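Local coordinates for protein 4-methyl-5(B-hydroxyethyl)-thiazole monophosphate biosynthesis enzyme (Vibrio cholerae O1 biovar El Tor, PDB 3OT1) that is of unknown function but belongs to the DJ-1/PfpI family of the class I glutamine amidotransferase-like superfamily and may take part in thiazole monophosphate biosynthesis, at residues E21-E24 / T25-V29; G179-L182 / A183-A187; M190-H193 / P194-T198. One frame throughout, in Å; residues are numbered along the deposited sequence.

All three contacts are local, and they show how the chemistry of a helix turn follows its place in the fold. Interaction 1, wholly buried, begins helix 22-34 of the beta-alpha-beta unit between strands 11-16 and 38-43. Its carboxylates are engaged by backbone and side-chain donors. Interactions 2 and 3 are partly buried: the first runs along helix 180-187, one flank packed inward and the other carrying a water-bridged acid and histidine, and the second caps helix 194-201. These two meet directly, Ala187 CB lying 3.7 Å from Leu197 CD1; interaction 1 stands apart, its centre about 18 Å from that of interaction 3. Interactions 1 and 3 both use an N-cap side chain, carboxylate or imidazole.

Interaction 1. Residues E21-E24 / T25-V29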
loop_
_atom_site.group_PDB
_atom_site.type_symbol
_atom_site.label_atom_id
_atom_site.label_comp_id
_atom_site.label_asym_id
_atom_site.label_seq_id
_atom_site.Cartn_x
_atom_site.Cartn_y
_atom_site.Cartn_z
ATOM N N GLU A 21 -4.119 -5.100 8.338
ATOM C CA GLU A 21 -3.896 -5.153 6.889
ATOM C C GLU A 21 -2.734 -4.207 6.577
ATOM O O GLU A 21 -2.842 -2.981 6.751
ATOM C CB GLU A 21 -5.156 -4.807 6.124
ATOM C CG GLU A 21 -5.358 -5.627 4.850
ATOM C CD GLU A 21 -4.257 -5.474 3.864
ATOM O OE1 GLU A 21 -4.011 -6.443 3.107
ATOM O OE2 GLU A 21 -3.625 -4.403 3.831
ATOM N N GLU A 22 -1.608 -4.793 6.202
ATOM C CA GLU A 22 -0.375 -4.029 6.097
ATOM C C GLU A 22 -0.360 -3.058 4.938
ATOM O O GLU A 22 0.234 -1.989 5.069
ATOM C CB GLU A 22 0.862 -4.940 6.034
ATOM C CG GLU A 22 0.788 -6.076 5.025
ATOM C CD GLU A 22 0.233 -7.342 5.662
ATOM O OE1 GLU A 22 -0.990 -7.391 5.860
ATOM O OE2 GLU A 22 1.011 -8.256 5.975
HETATM N N MSE A 23 -0.955 -3.390 3.789
HETATM C CA MSE A 23 -0.950 -2.413 2.693
HETATM C C MSE A 23 -1.873 -1.253 3.042
HETATM O O MSE A 23 -1.552 -0.108 2.738
HETATM C CB MSE A 23 -1.224 -2.999 1.308
HETATM C CG MSE A 23 -2.652 -3.143 0.898
HETATM SE SE MSE A 23 -2.753 -3.905 -0.884
HETATM C CE MSE A 23 -3.563 -2.497 -1.985
ATOM N N GLU A 24 -3.010 -1.524 3.673
ATOM C CA GLU A 24 -3.835 -0.408 4.119
ATOM C C GLU A 24 -3.062 0.503 5.065
ATOM O O GLU A 24 -3.084 1.719 4.956
ATOM C CB GLU A 24 -5.098 -0.926 4.807
ATOM C CG GLU A 24 -6.030 -1.682 3.883
ATOM C CD GLU A 24 -7.188 -2.367 4.578
ATOM O OE1 GLU A 24 -7.438 -2.137 5.770
ATOM O OE2 GLU A 24 -7.863 -3.185 3.869
ATOM N N THR A 25 -2.414 -0.110 6.043
ATOM C CA THR A 25 -1.648 0.631 7.029
ATOM C C THR A 25 -0.589 1.505 6.372
ATOM O O THR A 25 -0.481 2.694 6.676
ATOM C CB THR A 25 -0.966 -0.338 8.029
ATOM O OG1 THR A 25 -1.963 -1.119 8.705
ATOM C CG2 THR A 25 -0.161 0.426 9.062
ATOM N N VAL A 26 0.216 0.915 5.506
ATOM C CA VAL A 26 1.346 1.613 4.936
ATOM C C VAL A 26 0.880 2.659 3.918
ATOM O O VAL A 26 1.469 3.729 3.832
ATOM C CB VAL A 26 2.382 0.616 4.387
ATOM C CG1 VAL A 26 3.485 1.350 3.664
ATOM C CG2 VAL A 26 2.939 -0.219 5.524
ATOM N N ILE A 27 -0.182 2.383 3.175
ATOM C CA ILE A 27 -0.759 3.406 2.306
ATOM C C ILE A 27 -1.173 4.622 3.128
ATOM O O ILE A 27 -0.902 5.764 2.744
ATOM C CB ILE A 27 -1.932 2.862 1.474
ATOM C CG1 ILE A 27 -1.438 1.871 0.412
ATOM C CG2 ILE A 27 -2.750 4.033 0.837
ATOM C CD1 ILE A 27 -2.542 1.035 -0.238
ATOM N N ILE A 28 -1.843 4.396 4.247
ATOM C CA ILE A 28 -2.261 5.507 5.102
ATOM C C ILE A 28 -1.049 6.283 5.588
ATOM O O ILE A 28 -1.013 7.508 5.462
ATOM C CB ILE A 28 -3.115 4.991 6.287
ATOM C CG1 ILE A 28 -4.453 4.424 5.792
ATOM C CG2 ILE A 28 -3.318 6.093 7.318
ATOM C CD1 ILE A 28 -5.144 3.470 6.754
ATOM N N VAL A 29 -0.083 5.595 6.172
ATOM C CA VAL A 29 1.049 6.292 6.757
ATOM C C VAL A 29 1.824 7.075 5.689
ATOM O O VAL A 29 2.116 8.245 5.852
ATOM C CB VAL A 29 1.981 5.301 7.492
ATOM C CG1 VAL A 29 3.259 5.997 7.906
ATOM C CG2 VAL A 29 1.262 4.688 8.712
#
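Thr25 reaches back to Glu21 at the start of helix 22-34, and one carbonyl oxygen takes two bonds there. Glu21 O accepts Thr25 N at 3.0 Å and Thr25 OG1 at 2.8 Å, the hydroxyl standing 43° out of the carbonyl plane. It gets there because OG1 lies beside its own backbone N (chi1 -60°), leaning toward the preceding turn. Glu21 is also the N-cap: its OE2 receives Glu24 N at 2.9 Å, nearly end-on, and a weaker, bent bond from Met23 N. Glu24 O, which accepts Ile28 N, also has the methyl Ile28 CD1 beside it at 3.2 Å.

The apolar part is small: in the modelled conformer, a position not certain, selenomethionine Met23 CE lies 4.1 Å from Ile27 CD1.

The other carboxylate oxygens are buried and bonded to partners beyond the turn. Glu22 holds Ser53 OG and the backbone N of Arg54 and Val56, Glu24 OE1 takes Gly79 N, and Glu21 OE1 pairs with a basic side chain of another protein chain. Glu24 also touches Cys111, which probably corresponds to the conserved cysteine of DJ-1 relatives. Three buried carboxylates are thus each met by donors, and negative charge on Glu21 OE2 is probably eased by the helix amino end.

Interaction 2. Residues G179-L182 / A183-A187; sequences GVEL and AQHVA
Two first torsions bring Glu181 and His185 alongside each other, one turn apart on helix 180-187. Glu181 sends CG opposite its backbone N (chi1 -179°) and runs on fully extended, the His185 ring leaves beside its own backbone N (chi1 -78°), and the two side chains lie side by side, pointing the same way. Carboxylate and imidazole planes stand 49° apart. OE2 and NE2 do not touch; a water spans them, donating to Glu181 OE2 at 3.0 Å and lying 2.9 Å from His185 NE2, in the plane of the ring. Nearer the backbone, the His185 ring turns its CD2 edge to Glu181 O at 3.0 Å, an approach consistent with a C-H...O contact. That same oxygen accepts His185 N, which may help to hold the ring's rotation.

Leu182 CD1 and Val186 CG2 form the apolar pair, 4.0 Å apart. Gln184 CG comes within 3.2 Å of Val180 O, and Gln184 NE2 goes on to Ser201 OG. The backbone follows the usual i to i+4 pattern, tight from Gln184 N to Val180 O (2.8 Å) but weak in the first turn, from Ala183 N to Gly179 O (3.3 Å).

Gly179, with a positive phi, lets the chain leave helix 166-178 and at once become the N-cap of the next helix. Helix 180-187 leans on its predecessor, Ala183 against Ile174 and Ala175 and Val186 against Leu171. Ala183 and Ala187 also face Leu200 of helix 194-201, and Leu182 and Val186 reach Ala35, just beyond helix 22-34.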
loop_
_atom_site.group_PDB
_atom_site.type_symbol
_atom_site.label_atom_id
_atom_site.label_comp_id
_atom_site.label_asym_id
_atom_site.label_seq_id
_atom_site.Cartn_x
_atom_site.Cartn_y
_atom_site.Cartn_z
ATOM N N GLY A 179 -7.186 20.606 3.479
ATOM C CA GLY A 179 -7.751 21.242 2.304
ATOM C C GLY A 179 -7.511 20.450 1.038
ATOM O O GLY A 179 -6.527 19.720 0.912
ATOM N N VAL A 180 -8.422 20.601 0.088
ATOM C CA VAL A 180 -8.328 19.840 -1.145
ATOM C C VAL A 180 -7.089 20.240 -1.971
ATOM O O VAL A 180 -6.561 19.411 -2.705
ATOM C CB VAL A 180 -9.644 19.919 -1.959
ATOM C CG1 VAL A 180 -9.734 21.234 -2.684
ATOM C CG2 VAL A 180 -9.764 18.707 -2.907
ATOM N N GLU A 181 -6.609 21.476 -1.859
ATOM C CA GLU A 181 -5.453 21.853 -2.633
ATOM C C GLU A 181 -4.228 20.988 -2.292
ATOM O O GLU A 181 -3.581 20.454 -3.175
ATOM C CB GLU A 181 -5.180 23.346 -2.446
ATOM C CG GLU A 181 -3.997 23.843 -3.237
ATOM C CD GLU A 181 -3.712 25.316 -2.978
ATOM O OE1 GLU A 181 -4.399 25.929 -2.139
ATOM O OE2 GLU A 181 -2.835 25.885 -3.627
ATOM N N LEU A 182 -3.910 20.836 -1.021
ATOM C CA LEU A 182 -2.813 19.972 -0.639
ATOM C C LEU A 182 -3.095 18.529 -1.084
ATOM O O LEU A 182 -2.200 17.848 -1.605
ATOM C CB LEU A 182 -2.576 20.015 0.855
ATOM C CG LEU A 182 -1.427 19.147 1.370
ATOM C CD1 LEU A 182 -0.075 19.474 0.718
ATOM C CD2 LEU A 182 -1.338 19.210 2.863
ATOM N N ALA A 183 -4.311 18.036 -0.877
ATOM C CA ALA A 183 -4.632 16.671 -1.288
ATOM C C ALA A 183 -4.367 16.480 -2.784
ATOM O O ALA A 183 -3.820 15.460 -3.181
ATOM C CB ALA A 183 -6.075 16.332 -0.923
ATOM N N GLN A 184 -4.752 17.465 -3.598
ATOM C CA GLN A 184 -4.524 17.374 -5.050
ATOM C C GLN A 184 -3.040 17.338 -5.375
ATOM O O GLN A 184 -2.612 16.583 -6.260
ATOM C CB GLN A 184 -5.162 18.545 -5.773
ATOM C CG GLN A 184 -6.669 18.526 -5.752
ATOM C CD GLN A 184 -7.252 19.833 -6.299
ATOM O OE1 GLN A 184 -6.813 20.936 -5.933
ATOM N NE2 GLN A 184 -8.224 19.716 -7.173
ATOM N N HIS A 185 -2.244 18.150 -4.687
ATOM C CA HIS A 185 -0.824 18.184 -4.937
ATOM C C HIS A 185 -0.168 16.878 -4.536
ATOM O O HIS A 185 0.743 16.424 -5.224
ATOM C CB HIS A 185 -0.173 19.371 -4.214
ATOM C CG HIS A 185 -0.377 20.689 -4.902
ATOM N ND1 HIS A 185 0.613 21.306 -5.637
ATOM C CD2 HIS A 185 -1.470 21.479 -5.013
ATOM C CE1 HIS A 185 0.154 22.445 -6.118
ATOM N NE2 HIS A 185 -1.111 22.569 -5.770
ATOM N N VAL A 186 -0.622 16.256 -3.447
ATOM C CA VAL A 186 -0.088 14.975 -3.010
ATOM C C VAL A 186 -0.540 13.853 -3.955
ATOM O O VAL A 186 0.213 12.921 -4.253
ATOM C CB VAL A 186 -0.498 14.705 -1.538
ATOM C CG1 VAL A 186 -0.175 13.252 -1.117
ATOM C CG2 VAL A 186 0.178 15.722 -0.630
ATOM N N ALA A 187 -1.772 13.942 -4.438
ATOM C CA ALA A 187 -2.303 12.909 -5.321
ATOM C C ALA A 187 -1.630 12.853 -6.683
ATOM O O ALA A 187 -1.488 11.780 -7.256
ATOM C CB ALA A 187 -3.825 13.100 -5.519
HETATM O O HOH W 1 -2.521 24.984 -6.428
#

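Interaction 3. Residues M190-H193 / P194-T198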
loop_
_atom_site.group_PDB
_atom_site.type_symbol
_atom_site.label_atom_id
_atom_site.label_comp_id
_atom_site.label_asym_id
_atom_site.label_seq_id
_atom_site.Cartn_x
_atom_site.Cartn_y
_atom_site.Cartn_z
HETATM N N MSE A 190 1.014 10.253 -7.648
HETATM C CA MSE A 190 0.845 8.939 -7.231
HETATM C C MSE A 190 0.280 8.054 -8.356
HETATM O O MSE A 190 0.212 6.857 -8.177
HETATM C CB MSE A 190 0.088 8.991 -5.930
HETATM C CG MSE A 190 0.804 9.903 -4.937
HETATM SE SE MSE A 190 -0.080 9.852 -3.257
HETATM C CE MSE A 190 0.469 8.098 -2.675
ATOM N N VAL A 191 -0.048 8.627 -9.524
ATOM C CA VAL A 191 -0.530 7.868 -10.704
ATOM C C VAL A 191 -1.807 7.108 -10.336
ATOM O O VAL A 191 -1.988 5.929 -10.633
ATOM C CB VAL A 191 0.547 6.950 -11.376
ATOM C CG1 VAL A 191 0.152 6.667 -12.805
ATOM C CG2 VAL A 191 1.929 7.615 -11.321
ATOM N N LEU A 192 -2.724 7.826 -9.680
ATOM C CA LEU A 192 -4.083 7.335 -9.483
ATOM C C LEU A 192 -4.716 7.047 -10.831
ATOM O O LEU A 192 -4.346 7.635 -11.836
ATOM C CB LEU A 192 -4.954 8.383 -8.777
ATOM C CG LEU A 192 -4.845 8.508 -7.260
ATOM C CD1 LEU A 192 -3.501 9.026 -6.806
ATOM C CD2 LEU A 192 -5.982 9.393 -6.764
ATOM N N HIS A 193 -5.719 6.176 -10.806
ATOM C CA HIS A 193 -6.560 6.021 -11.952
ATOM C C HIS A 193 -7.248 7.378 -12.149
ATOM O O HIS A 193 -7.621 8.042 -11.179
ATOM C CB HIS A 193 -7.603 4.906 -11.738
ATOM C CG HIS A 193 -8.418 4.620 -12.960
ATOM N ND1 HIS A 193 -9.472 5.414 -13.347
ATOM C CD2 HIS A 193 -8.281 3.676 -13.920
ATOM C CE1 HIS A 193 -9.959 4.964 -14.489
ATOM N NE2 HIS A 193 -9.260 3.899 -14.854
ATOM N N PRO A 194 -7.452 7.811 -13.398
ATOM C CA PRO A 194 -8.104 9.093 -13.651
ATOM C C PRO A 194 -9.416 9.316 -12.880
ATOM O O PRO A 194 -9.639 10.452 -12.407
ATOM C CB PRO A 194 -8.340 9.045 -15.154
ATOM C CG PRO A 194 -7.114 8.336 -15.622
ATOM C CD PRO A 194 -6.949 7.216 -14.649
ATOM N N GLN A 195 -10.206 8.257 -12.681
ATOM C CA GLN A 195 -11.450 8.369 -11.940
ATOM C C GLN A 195 -11.204 8.683 -10.481
ATOM O O GLN A 195 -11.947 9.472 -9.871
ATOM C CB GLN A 195 -12.304 7.094 -12.062
ATOM C CG GLN A 195 -13.026 6.966 -13.400
ATOM C CD GLN A 195 -14.090 8.046 -13.558
ATOM O OE1 GLN A 195 -15.049 8.095 -12.786
ATOM N NE2 GLN A 195 -13.918 8.941 -14.525
ATOM N N GLN A 196 -10.178 8.047 -9.905
ATOM C CA GLN A 196 -9.810 8.320 -8.515
ATOM C C GLN A 196 -9.435 9.803 -8.363
ATOM O O GLN A 196 -9.792 10.478 -7.397
ATOM C CB GLN A 196 -8.719 7.374 -8.042
ATOM C CG GLN A 196 -9.162 5.886 -8.005
ATOM C CD GLN A 196 -7.989 4.934 -7.786
ATOM O OE1 GLN A 196 -6.934 5.079 -8.397
ATOM N NE2 GLN A 196 -8.164 3.953 -6.874
ATOM N N LEU A 197 -8.629 10.301 -9.273
ATOM C CA LEU A 197 -8.177 11.689 -9.161
ATOM C C LEU A 197 -9.323 12.698 -9.270
ATOM O O LEU A 197 -9.426 13.650 -8.485
ATOM C CB LEU A 197 -7.075 11.980 -10.193
ATOM C CG LEU A 197 -6.408 13.354 -10.074
ATOM C CD1 LEU A 197 -5.638 13.495 -8.758
ATOM C CD2 LEU A 197 -5.448 13.609 -11.222
ATOM N N THR A 198 -10.218 12.474 -10.229
ATOM C CA THR A 198 -11.395 13.323 -10.379
ATOM C C THR A 198 -12.267 13.388 -9.126
ATOM O O THR A 198 -12.739 14.456 -8.711
ATOM C CB THR A 198 -12.205 12.811 -11.563
ATOM O OG1 THR A 198 -11.445 13.037 -12.751
ATOM C CG2 THR A 198 -13.533 13.494 -11.663
#
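His193 and Gln196 form a capping box at the start of helix 194-201, with an imidazole in the N-cap role and the His193 half displaced by one residue, to Gln195 N. Gln196 can be followed outward. Its CB lies 3.4 Å from His193 O and also faces Leu192, whose modelled side-chain position is not certain. CG turns beside the backbone N (chi1 -64°), which aims the chain back over the N-cap residue, and it passes close to His193 CB. Next comes Gln196 CD, 4.0 Å from His193 CB. The amide then divides its work: OE1 accepts His193 N at 2.9 Å, in its carbonyl plane and on a lone pair, while NE2 donates to Glu168 OE2 of helix 166-178. The tip is thus fixed in rotation and ties the cap to a neighbouring helix.

His193 itself accepts at two atoms. Its ND1 takes Gln195 N at 3.0 Å, nearly straight (166°) though the donor lies 17° out of the ring plane; with ND1 used as acceptor, the ring proton probably sits on NE2. His193 O takes Leu197 N at 3.1 Å, opening the regular helical pattern, and receives a weak, bent bond from Gln196 N.

Leu192 supplies the apolar side of the cap. It packs on Leu167 and Leu171 of helix 166-178, and its carbonyl oxygen accepts a hydrogen bond from a basic side chain of another protein chain, placing the loop at a chain-chain contact. Against one face of the imidazole, Pro194 CD makes a CH-pi contact, 3.5 Å from the centroid of the His193 ring.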